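Local structure of lipoxygenase (Cyanothece sp., 5EK8) at residues 60-72 and 372-384. The protein probably uses a non-heme iron to insert molecular oxygen into polyunsaturated fatty acids, as a 9R-lipoxygenase. Residues are numbered along the deposited sequence; the frame is centred on the assembly and turned at random.
Sequences LFSDTNKPLHNIE and VACFRNLRKNPIR
R376, in the last turn of helix 337-377, reaches D63 end-on: NH1 meets OD1 at 2.9 Å and NH2 meets OD2 at 3.0 Å, a two-pronged salt bridge. The chain bends at chi3 (73°), which lays the guanidinium over one face of the F61 ring, the two planes only 19° apart, with NH2 nearest CD1. NE forms a salt bridge with D491, and NH1 also bonds the W163 carbonyl. With an alanine here D63 would probably lose its cationic mate, D491 its NE partner, and F61 the group lying over one of its faces. Next, N377 offers its backbone O to H69 NE2 at 2.9 Å, nearly straight (168°) and close to the imidazole plane; the N377 side-chain amide is nearly coplanar with the H69 ring, and ND2 bonds A373 O and D491. R379 lies alongside the loop, its CD 3.3 Å from N70 O and its guanidinium face against I71 CD1, while NH2 sits over one face of H69. K380 adds CG against N70 CB. The contact thus docks the loop between strands 53-61 and 72-79 of the PLAT-type beta domain onto the end of a long helix of the catalytic domain, the two-domain architecture of lipoxygenases.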
# COMPACT_ATOMS: atom_id res chain seq x y z
N LEU A 60 -13.58 -25.12 5.69
CA LEU A 60 -12.14 -24.92 5.61
C LEU A 60 -11.78 -23.90 4.54
O LEU A 60 -12.52 -23.74 3.56
CB LEU A 60 -11.44 -26.25 5.32
CG LEU A 60 -11.77 -27.45 6.21
CD1 LEU A 60 -11.07 -28.70 5.70
CD2 LEU A 60 -11.38 -27.19 7.66
N PHE A 61 -10.67 -23.19 4.72
CA PHE A 61 -10.11 -22.37 3.64
C PHE A 61 -9.82 -23.25 2.44
O PHE A 61 -9.35 -24.38 2.60
CB PHE A 61 -8.83 -21.66 4.08
CG PHE A 61 -9.04 -20.54 5.06
CD1 PHE A 61 -9.15 -19.24 4.62
CD2 PHE A 61 -9.09 -20.79 6.42
CE1 PHE A 61 -9.33 -18.20 5.51
CE2 PHE A 61 -9.27 -19.76 7.32
CZ PHE A 61 -9.38 -18.46 6.87
N SER A 62 -10.07 -22.75 1.24
CA SER A 62 -9.82 -23.53 0.04
C SER A 62 -8.32 -23.72 -0.24
O SER A 62 -7.93 -24.72 -0.85
CB SER A 62 -10.49 -22.89 -1.18
OG SER A 62 -9.96 -21.60 -1.41
N ASP A 63 -7.49 -22.78 0.20
CA ASP A 63 -6.07 -22.79 -0.16
C ASP A 63 -5.15 -23.40 0.90
O ASP A 63 -4.15 -24.03 0.55
CB ASP A 63 -5.59 -21.37 -0.50
CG ASP A 63 -5.86 -20.35 0.60
OD1 ASP A 63 -5.53 -19.16 0.39
OD2 ASP A 63 -6.40 -20.72 1.67
N THR A 64 -5.47 -23.22 2.18
CA THR A 64 -4.64 -23.79 3.25
C THR A 64 -5.30 -25.00 3.90
O THR A 64 -4.66 -25.74 4.64
CB THR A 64 -4.32 -22.75 4.35
OG1 THR A 64 -5.54 -22.35 5.00
CG2 THR A 64 -3.63 -21.53 3.75
N ASN A 65 -6.59 -25.19 3.61
CA ASN A 65 -7.38 -26.26 4.21
C ASN A 65 -7.39 -26.20 5.74
O ASN A 65 -7.71 -27.18 6.42
CB ASN A 65 -6.88 -27.63 3.74
CG ASN A 65 -7.21 -27.90 2.29
OD1 ASN A 65 -8.26 -27.48 1.79
ND2 ASN A 65 -6.32 -28.60 1.59
N LYS A 66 -7.05 -25.03 6.28
CA LYS A 66 -7.20 -24.74 7.70
C LYS A 66 -8.66 -24.40 7.96
O LYS A 66 -9.38 -24.02 7.05
CB LYS A 66 -6.29 -23.59 8.13
CG LYS A 66 -4.81 -23.93 8.16
CD LYS A 66 -4.03 -22.85 8.88
CE LYS A 66 -2.55 -23.17 8.92
NZ LYS A 66 -1.79 -22.14 9.67
N PRO A 67 -9.10 -24.55 9.22
CA PRO A 67 -10.50 -24.23 9.54
C PRO A 67 -10.84 -22.76 9.33
O PRO A 67 -10.05 -21.89 9.69
CB PRO A 67 -10.60 -24.60 11.03
CG PRO A 67 -9.20 -24.65 11.53
CD PRO A 67 -8.39 -25.13 10.37
N LEU A 68 -12.00 -22.51 8.73
CA LEU A 68 -12.55 -21.16 8.64
C LEU A 68 -13.29 -20.86 9.94
O LEU A 68 -14.45 -21.21 10.11
CB LEU A 68 -13.49 -21.04 7.44
CG LEU A 68 -13.90 -19.63 7.00
CD1 LEU A 68 -12.70 -18.87 6.49
CD2 LEU A 68 -14.98 -19.70 5.93
N HIS A 69 -12.59 -20.19 10.85
CA HIS A 69 -13.02 -20.09 12.23
C HIS A 69 -13.86 -18.86 12.55
O HIS A 69 -13.63 -17.78 12.01
CB HIS A 69 -11.79 -20.08 13.14
CG HIS A 69 -10.81 -19.00 12.80
ND1 HIS A 69 -9.83 -19.17 11.84
CD2 HIS A 69 -10.66 -17.75 13.27
CE1 HIS A 69 -9.12 -18.06 11.75
NE2 HIS A 69 -9.61 -17.18 12.61
N ASN A 70 -14.84 -19.05 13.43
CA ASN A 70 -15.63 -17.95 14.00
C ASN A 70 -16.26 -17.05 12.95
O ASN A 70 -16.30 -15.83 13.12
CB ASN A 70 -14.76 -17.11 14.95
CG ASN A 70 -14.00 -17.96 15.96
OD1 ASN A 70 -14.30 -19.13 16.17
ND2 ASN A 70 -12.99 -17.36 16.58
N ILE A 71 -16.73 -17.64 11.86
CA ILE A 71 -17.36 -16.87 10.81
C ILE A 71 -18.85 -17.16 10.80
O ILE A 71 -19.28 -18.29 11.08
CB ILE A 71 -16.72 -17.16 9.43
CG1 ILE A 71 -17.00 -16.01 8.46
CG2 ILE A 71 -17.19 -18.51 8.87
CD1 ILE A 71 -16.01 -15.95 7.32
N GLU A 72 -19.65 -16.14 10.51
CA GLU A 72 -21.10 -16.27 10.61
C GLU A 72 -21.67 -17.04 9.43
O GLU A 72 -21.24 -16.85 8.29
CB GLU A 72 -21.76 -14.89 10.73
CG GLU A 72 -21.61 -14.26 12.10
CD GLU A 72 -22.17 -12.85 12.18
OE1 GLU A 72 -23.21 -12.57 11.53
OE2 GLU A 72 -21.57 -12.01 12.89
N VAL A 372 -4.33 -9.22 3.96
CA VAL A 372 -4.89 -10.52 3.65
C VAL A 372 -4.98 -11.41 4.89
O VAL A 372 -6.05 -11.95 5.19
CB VAL A 372 -4.07 -11.25 2.57
CG1 VAL A 372 -4.64 -12.63 2.33
CG2 VAL A 372 -4.06 -10.43 1.28
N ALA A 373 -3.87 -11.55 5.61
CA ALA A 373 -3.87 -12.35 6.84
C ALA A 373 -4.92 -11.85 7.84
O ALA A 373 -5.68 -12.65 8.41
CB ALA A 373 -2.50 -12.33 7.47
N CYS A 374 -4.95 -10.54 8.03
CA CYS A 374 -5.86 -9.90 8.97
C CYS A 374 -7.31 -10.25 8.68
O CYS A 374 -8.01 -10.79 9.54
CB CYS A 374 -5.69 -8.38 8.94
SG CYS A 374 -6.98 -7.46 9.79
N PHE A 375 -7.76 -9.94 7.47
CA PHE A 375 -9.14 -10.20 7.10
C PHE A 375 -9.42 -11.69 7.03
O PHE A 375 -10.57 -12.12 7.12
CB PHE A 375 -9.48 -9.53 5.76
CG PHE A 375 -9.72 -8.05 5.88
CD1 PHE A 375 -10.97 -7.57 6.26
CD2 PHE A 375 -8.71 -7.14 5.62
CE1 PHE A 375 -11.20 -6.22 6.38
CE2 PHE A 375 -8.94 -5.79 5.73
CZ PHE A 375 -10.18 -5.33 6.11
N ARG A 376 -8.37 -12.49 6.88
CA ARG A 376 -8.53 -13.93 6.87
C ARG A 376 -8.85 -14.48 8.25
O ARG A 376 -9.66 -15.39 8.38
CB ARG A 376 -7.28 -14.62 6.33
CG ARG A 376 -7.24 -14.77 4.82
CD ARG A 376 -5.92 -15.40 4.37
NE ARG A 376 -5.87 -16.82 4.69
CZ ARG A 376 -6.12 -17.79 3.81
NH1 ARG A 376 -6.43 -17.48 2.56
NH2 ARG A 376 -6.04 -19.06 4.18
N ASN A 377 -8.22 -13.93 9.28
CA ASN A 377 -8.25 -14.59 10.59
C ASN A 377 -8.77 -13.79 11.78
O ASN A 377 -8.94 -14.34 12.87
CB ASN A 377 -6.84 -15.11 10.92
CG ASN A 377 -6.30 -16.05 9.85
OD1 ASN A 377 -6.66 -17.22 9.81
ND2 ASN A 377 -5.43 -15.53 9.00
N LEU A 378 -9.02 -12.50 11.60
CA LEU A 378 -9.43 -11.66 12.73
C LEU A 378 -10.91 -11.30 12.68
O LEU A 378 -11.32 -10.45 11.89
CB LEU A 378 -8.58 -10.38 12.78
CG LEU A 378 -7.09 -10.62 13.02
CD1 LEU A 378 -6.34 -9.30 13.14
CD2 LEU A 378 -6.88 -11.48 14.26
N ARG A 379 -11.70 -11.94 13.54
CA ARG A 379 -13.14 -11.70 13.60
C ARG A 379 -13.63 -11.37 15.02
O ARG A 379 -13.98 -10.23 15.31
CB ARG A 379 -13.91 -12.91 13.07
CG ARG A 379 -14.19 -12.82 11.59
CD ARG A 379 -14.48 -14.18 10.98
NE ARG A 379 -13.70 -14.36 9.77
CZ ARG A 379 -12.73 -15.25 9.64
NH1 ARG A 379 -12.06 -15.34 8.50
NH2 ARG A 379 -12.43 -16.07 10.64
N LYS A 380 -13.64 -12.37 15.89
CA LYS A 380 -14.08 -12.18 17.28
C LYS A 380 -13.07 -11.38 18.10
O LYS A 380 -13.43 -10.71 19.07
CB LYS A 380 -14.34 -13.52 17.95
CG LYS A 380 -15.61 -14.21 17.50
CD LYS A 380 -16.07 -15.23 18.54
CE LYS A 380 -17.37 -15.90 18.12
NZ LYS A 380 -17.92 -16.74 19.22
N ASN A 381 -11.80 -11.46 17.72
CA ASN A 381 -10.73 -10.79 18.46
C ASN A 381 -10.70 -9.28 18.21
O ASN A 381 -10.58 -8.83 17.07
CB ASN A 381 -9.38 -11.41 18.11
CG ASN A 381 -8.32 -11.11 19.15
OD1 ASN A 381 -8.05 -9.95 19.46
ND2 ASN A 381 -7.72 -12.17 19.70
N PRO A 382 -10.81 -8.49 19.29
CA PRO A 382 -10.83 -7.02 19.29
C PRO A 382 -9.73 -6.39 18.44
O PRO A 382 -9.93 -5.28 17.94
CB PRO A 382 -10.62 -6.66 20.78
CG PRO A 382 -10.55 -7.96 21.52
CD PRO A 382 -11.09 -9.03 20.63
N ILE A 383 -8.60 -7.08 18.28
CA ILE A 383 -7.50 -6.57 17.47
C ILE A 383 -7.97 -6.30 16.03
O ILE A 383 -7.45 -5.40 15.35
CB ILE A 383 -6.31 -7.54 17.48
CG1 ILE A 383 -5.68 -7.56 18.87
CG2 ILE A 383 -5.25 -7.14 16.47
CD1 ILE A 383 -5.13 -6.22 19.30
N ARG A 384 -8.96 -7.06 15.58
CA ARG A 384 -9.62 -6.79 14.31
C ARG A 384 -10.06 -5.33 14.21
O ARG A 384 -9.68 -4.60 13.29
CB ARG A 384 -10.84 -7.70 14.13
CG ARG A 384 -11.77 -7.25 13.02
CD ARG A 384 -13.21 -7.54 13.37
NE ARG A 384 -14.03 -7.71 12.17
CZ ARG A 384 -15.24 -8.27 12.18
NH1 ARG A 384 -15.91 -8.40 11.04
NH2 ARG A 384 -15.77 -8.70 13.31